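Local atomic coordinates of uncharacterized protein DUF1185 (Bordetella bronchiseptica RB50, PDB entry 3BYQ), a protein that is of unknown function but probably has a role in amino-acid metabolism, and adopts a variant of the Bacillus chorismate mutase fold. Residues E112-V120 with V132-S140. Numbering follows the deposited sequence.
Sequences EPKAMVPAV and VPVHYIHAS
In the mixed sheet of this chorismate mutase-like fold, the loop entering strand 119-123 runs antiparallel to strand 130-136 and the turn after it, and a histidine, His135, clasps the two. The two strands are not hydrogen-bonded neighbours: strand 79-86 pairs with both, joining Val120 to Ala84 and His135 to Tyr80, so the direct contact rests on side chains and a few polar links. His135 NE2 donates to the carbonyl O of Met116 at 2.8 Å. The acceptor is approached almost end-on, with a C=O...N angle of 170°, but lies 27° out of the imidazole plane, and the hydrogen bond is bent at the hydrogen. The ring reaches across because its CG sits between the backbone N and the carbonyl carbon (chi1 67°). Pro118 CD lies over one imidazole face in a CH-pi contact, 3.8 Å from the ring centroid, while Ser140 CB covers the opposite face toward the rim; together with the hydrogen bond, these contacts probably restrict rotation of the ring. Pro118 CG also presses on Pro133 O, at 3.4 Å. Farther along, Val120 CG1 meets Pro133 CD at 3.8 Å and touches the Val132 side chain. From a second subunit, Met131 packs on Val120 and Tyr141 on Met116, placing this seam beside a subunit interface. At the turn, Ala115 N donates to Ile137 O (3.0 Å) from above the carbonyl plane, and Ala115 CB rests against Tyr136 O. Pro113 CB packs on Ile137 CD1, and Ile137 CG1 lies over the centre of the His138 ring. One water bridges the exposed end of the contact, accepting from Lys114 N and hydrogen-bonding to His138; its O lies 2.7 Å from His138 ND1, in the plane of that imidazole.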
ATOM      1  N   GLU B 112      15.272 -34.627  -5.326  1.00 19.15           N
ATOM      2  CA  GLU B 112      14.380 -35.082  -4.213  1.00 21.93           C
ATOM      3  C   GLU B 112      14.910 -34.805  -2.787  1.00 19.86           C
ATOM      4  O   GLU B 112      14.993 -35.731  -1.957  1.00 20.64           O
ATOM      5  CB  GLU B 112      13.989 -36.563  -4.360  1.00 21.85           C
ATOM      6  CG  GLU B 112      13.430 -36.953  -5.725  1.00 21.48           C
ATOM      7  CD  GLU B 112      12.112 -36.307  -6.063  1.00 31.98           C
ATOM      8  OE1 GLU B 112      11.505 -35.676  -5.168  1.00 24.76           O
ATOM      9  OE2 GLU B 112      11.685 -36.453  -7.227  1.00 26.05           O
ATOM     10  N   PRO B 113      15.269 -33.539  -2.496  1.00 20.62           N
ATOM     11  CA  PRO B 113      15.534 -33.212  -1.095  1.00 18.38           C
ATOM     12  C   PRO B 113      14.296 -33.552  -0.271  1.00 19.95           C
ATOM     13  O   PRO B 113      13.176 -33.581  -0.796  1.00 19.26           O
ATOM     14  CB  PRO B 113      15.825 -31.725  -1.114  1.00 18.98           C
ATOM     15  CG  PRO B 113      15.208 -31.209  -2.425  1.00 23.95           C
ATOM     16  CD  PRO B 113      15.273 -32.336  -3.369  1.00 22.90           C
ATOM     17  N   LYS B 114      14.513 -33.786   1.018  1.00 18.70           N
ATOM     18  CA  LYS B 114      13.485 -34.356   1.904  1.00 19.72           C
ATOM     19  C   LYS B 114      12.525 -33.420   2.579  1.00 18.54           C
ATOM     20  O   LYS B 114      11.421 -33.851   2.952  1.00 19.02           O
ATOM     21  CB  LYS B 114      14.147 -35.177   3.022  1.00 20.48           C
ATOM     22  CG  LYS B 114      14.932 -36.425   2.573  1.00 28.60           C
ATOM     23  CD  LYS B 114      14.044 -37.586   2.306  1.00 36.10           C
ATOM     24  CE  LYS B 114      14.855 -38.853   2.103  1.00 42.91           C
ATOM     25  NZ  LYS B 114      15.375 -39.395   3.378  1.00 54.22           N
ATOM     26  N   ALA B 115      12.931 -32.172   2.777  1.00 18.07           N
ATOM     27  CA  ALA B 115      12.034 -31.223   3.464  1.00 17.31           C
ATOM     28  C   ALA B 115      10.843 -30.807   2.604  1.00 17.06           C
ATOM     29  O   ALA B 115      10.967 -30.591   1.404  1.00 18.93           O
ATOM     30  CB  ALA B 115      12.779 -30.023   3.961  1.00 17.65           C
HETATM   31  N   MSE B 116       9.669 -30.782   3.222  1.00 17.91           N
HETATM   32  CA  MSE B 116       8.480 -30.251   2.547  1.00 16.92           C
HETATM   33  C   MSE B 116       8.805 -28.827   2.136  1.00 19.44           C
HETATM   34  O   MSE B 116       9.455 -28.110   2.862  1.00 20.86           O
HETATM   35  CB  MSE B 116       7.273 -30.222   3.469  1.00 22.01           C
HETATM   36  CG  MSE B 116       5.989 -29.792   2.787  1.00 21.99           C
HETATM   37 SE   MSE B 116       4.424 -29.935   3.972  0.75 21.43          SE
HETATM   38  CE  MSE B 116       4.767 -28.411   5.004  1.00 26.25           C
ATOM     39  N   VAL B 117       8.304 -28.396   1.011  1.00 18.60           N
ATOM     40  CA  VAL B 117       8.584 -27.042   0.563  1.00 17.54           C
ATOM     41  C   VAL B 117       7.552 -26.165   1.272  1.00 18.31           C
ATOM     42  O   VAL B 117       6.344 -26.455   1.192  1.00 21.35           O
ATOM     43  CB  VAL B 117       8.359 -26.893  -0.977  1.00 20.35           C
ATOM     44  CG1 VAL B 117       8.680 -25.453  -1.410  1.00 18.95           C
ATOM     45  CG2 VAL B 117       9.171 -27.901  -1.770  1.00 24.36           C
ATOM     46  N   PRO B 118       7.996 -25.127   1.989  1.00 17.95           N
ATOM     47  CA  PRO B 118       7.020 -24.247   2.634  1.00 18.92           C
ATOM     48  C   PRO B 118       6.311 -23.420   1.577  1.00 20.37           C
ATOM     49  O   PRO B 118       6.726 -23.396   0.418  1.00 20.54           O
ATOM     50  CB  PRO B 118       7.867 -23.428   3.593  1.00 20.16           C
ATOM     51  CG  PRO B 118       9.117 -23.327   2.933  1.00 17.21           C
ATOM     52  CD  PRO B 118       9.359 -24.606   2.161  1.00 19.34           C
ATOM     53  N   ALA B 119       5.218 -22.797   1.980  1.00 20.88           N
ATOM     54  CA  ALA B 119       4.376 -22.087   1.029  1.00 19.81           C
ATOM     55  C   ALA B 119       3.540 -21.016   1.668  1.00 20.86           C
ATOM     56  O   ALA B 119       3.350 -21.004   2.871  1.00 20.50           O
ATOM     57  CB  ALA B 119       3.426 -23.096   0.359  1.00 19.67           C
ATOM     58  N   VAL B 120       3.102 -20.077   0.844  1.00 17.48           N
ATOM     59  CA  VAL B 120       2.080 -19.101   1.242  1.00 17.78           C
ATOM     60  C   VAL B 120       1.300 -18.757  -0.004  1.00 19.78           C
ATOM     61  O   VAL B 120       1.813 -18.830  -1.102  1.00 18.56           O
ATOM     62  CB  VAL B 120       2.685 -17.864   1.965  1.00 20.31           C
ATOM     63  CG1 VAL B 120       3.653 -17.089   1.062  1.00 18.84           C
ATOM     64  CG2 VAL B 120       1.577 -16.941   2.582  1.00 21.12           C
ATOM     65  N   VAL B 132       7.401 -14.406   1.361  1.00 18.48           N
ATOM     66  CA  VAL B 132       7.430 -15.868   1.156  1.00 18.78           C
ATOM     67  C   VAL B 132       8.464 -16.512   2.059  1.00 17.53           C
ATOM     68  O   VAL B 132       9.649 -16.193   1.982  1.00 18.03           O
ATOM     69  CB  VAL B 132       7.732 -16.238  -0.331  1.00 20.75           C
ATOM     70  CG1 VAL B 132       7.682 -17.797  -0.516  1.00 17.95           C
ATOM     71  CG2 VAL B 132       6.726 -15.538  -1.245  1.00 21.37           C
ATOM     72  N   PRO B 133       8.039 -17.415   2.918  1.00 15.44           N
ATOM     73  CA  PRO B 133       9.005 -17.945   3.864  1.00 15.44           C
ATOM     74  C   PRO B 133       9.744 -19.119   3.290  1.00 16.68           C
ATOM     75  O   PRO B 133       9.169 -19.915   2.554  1.00 18.07           O
ATOM     76  CB  PRO B 133       8.117 -18.427   5.005  1.00 17.50           C
ATOM     77  CG  PRO B 133       6.879 -18.841   4.321  1.00 18.15           C
ATOM     78  CD  PRO B 133       6.663 -17.851   3.248  1.00 16.77           C
ATOM     79  N   VAL B 134      11.022 -19.226   3.646  1.00 16.69           N
ATOM     80  CA  VAL B 134      11.845 -20.338   3.206  1.00 15.96           C
ATOM     81  C   VAL B 134      12.448 -21.102   4.363  1.00 17.18           C
ATOM     82  O   VAL B 134      12.564 -20.613   5.504  1.00 16.38           O
ATOM     83  CB  VAL B 134      13.035 -19.894   2.273  1.00 15.89           C
ATOM     84  CG1 VAL B 134      12.533 -19.125   1.077  1.00 19.20           C
ATOM     85  CG2 VAL B 134      14.104 -19.040   3.025  1.00 21.80           C
ATOM     86  N   HIS B 135      12.781 -22.352   4.088  1.00 17.92           N
ATOM     87  CA  HIS B 135      13.525 -23.141   5.054  1.00 17.07           C
ATOM     88  C   HIS B 135      14.478 -24.106   4.367  1.00 17.11           C
ATOM     89  O   HIS B 135      14.505 -24.209   3.119  1.00 16.64           O
ATOM     90  CB  HIS B 135      12.655 -23.766   6.130  1.00 18.33           C
ATOM     91  CG  HIS B 135      11.713 -24.822   5.664  1.00 15.38           C
ATOM     92  ND1 HIS B 135      10.381 -24.816   6.023  1.00 20.24           N
ATOM     93  CD2 HIS B 135      11.916 -25.976   4.975  1.00 16.90           C
ATOM     94  CE1 HIS B 135       9.798 -25.904   5.542  1.00 21.30           C
ATOM     95  NE2 HIS B 135      10.700 -26.622   4.897  1.00 19.59           N
ATOM     96  N   TYR B 136      15.303 -24.742   5.195  1.00 17.84           N
ATOM     97  CA  TYR B 136      16.363 -25.659   4.692  1.00 16.62           C
ATOM     98  C   TYR B 136      15.782 -26.853   3.974  1.00 16.66           C
ATOM     99  O   TYR B 136      14.890 -27.563   4.475  1.00 18.09           O
ATOM    100  CB  TYR B 136      17.241 -26.102   5.854  1.00 15.42           C
ATOM    101  CG  TYR B 136      18.462 -26.920   5.532  1.00 12.63           C
ATOM    102  CD1 TYR B 136      19.394 -26.493   4.621  1.00 20.25           C
ATOM    103  CD2 TYR B 136      18.724 -28.064   6.247  1.00 17.09           C
ATOM    104  CE1 TYR B 136      20.542 -27.242   4.388  1.00 19.33           C
ATOM    105  CE2 TYR B 136      19.856 -28.805   6.042  1.00 18.01           C
ATOM    106  CZ  TYR B 136      20.773 -28.387   5.114  1.00 21.60           C
ATOM    107  OH  TYR B 136      21.917 -29.117   4.861  1.00 23.16           O
ATOM    108  N   ILE B 137      16.393 -27.154   2.829  1.00 15.53           N
ATOM    109  CA  ILE B 137      15.839 -28.187   1.926  1.00 16.28           C
ATOM    110  C   ILE B 137      15.986 -29.613   2.448  1.00 16.37           C
ATOM    111  O   ILE B 137      15.271 -30.503   1.990  1.00 18.47           O
ATOM    112  CB  ILE B 137      16.409 -28.089   0.489  1.00 16.99           C
ATOM    113  CG1 ILE B 137      17.864 -28.476   0.374  1.00 20.24           C
ATOM    114  CG2 ILE B 137      16.115 -26.652  -0.128  1.00 14.94           C
ATOM    115  CD1 ILE B 137      18.290 -28.565  -1.103  1.00 17.16           C
ATOM    116  N   HIS B 138      16.888 -29.827   3.395  1.00 15.89           N
ATOM    117  CA  HIS B 138      17.172 -31.173   3.864  1.00 16.85           C
ATOM    118  C   HIS B 138      16.608 -31.522   5.228  1.00 18.83           C
ATOM    119  O   HIS B 138      16.575 -32.693   5.614  1.00 20.93           O
ATOM    120  CB  HIS B 138      18.676 -31.409   3.911  1.00 19.61           C
ATOM    121  CG  HIS B 138      19.333 -31.274   2.583  1.00 18.33           C
ATOM    122  ND1 HIS B 138      19.011 -32.074   1.508  1.00 19.69           N
ATOM    123  CD2 HIS B 138      20.287 -30.415   2.149  1.00 23.87           C
ATOM    124  CE1 HIS B 138      19.751 -31.727   0.470  1.00 21.13           C
ATOM    125  NE2 HIS B 138      20.541 -30.726   0.832  1.00 23.10           N
ATOM    126  N   ALA B 139      16.176 -30.502   5.946  1.00 17.50           N
ATOM    127  CA  ALA B 139      15.702 -30.663   7.312  1.00 16.12           C
ATOM    128  C   ALA B 139      15.051 -29.345   7.716  1.00 18.70           C
ATOM    129  O   ALA B 139      15.720 -28.354   7.964  1.00 19.03           O
ATOM    130  CB  ALA B 139      16.839 -30.984   8.277  1.00 14.90           C
ATOM    131  N   SER B 140      13.735 -29.366   7.761  1.00 15.13           N
ATOM    132  CA  SER B 140      12.962 -28.151   7.963  1.00 17.18           C
ATOM    133  C   SER B 140      13.297 -27.419   9.258  1.00 17.33           C
ATOM    134  O   SER B 140      13.105 -26.220   9.347  1.00 19.15           O
ATOM    135  CB  SER B 140      11.449 -28.477   7.938  1.00 18.66           C
ATOM    136  OG  SER B 140      11.130 -29.350   8.956  1.00 25.25           O
TER
HETATM  137  O   HOH W   1      17.293 -34.190   1.726  1.00 18.77           O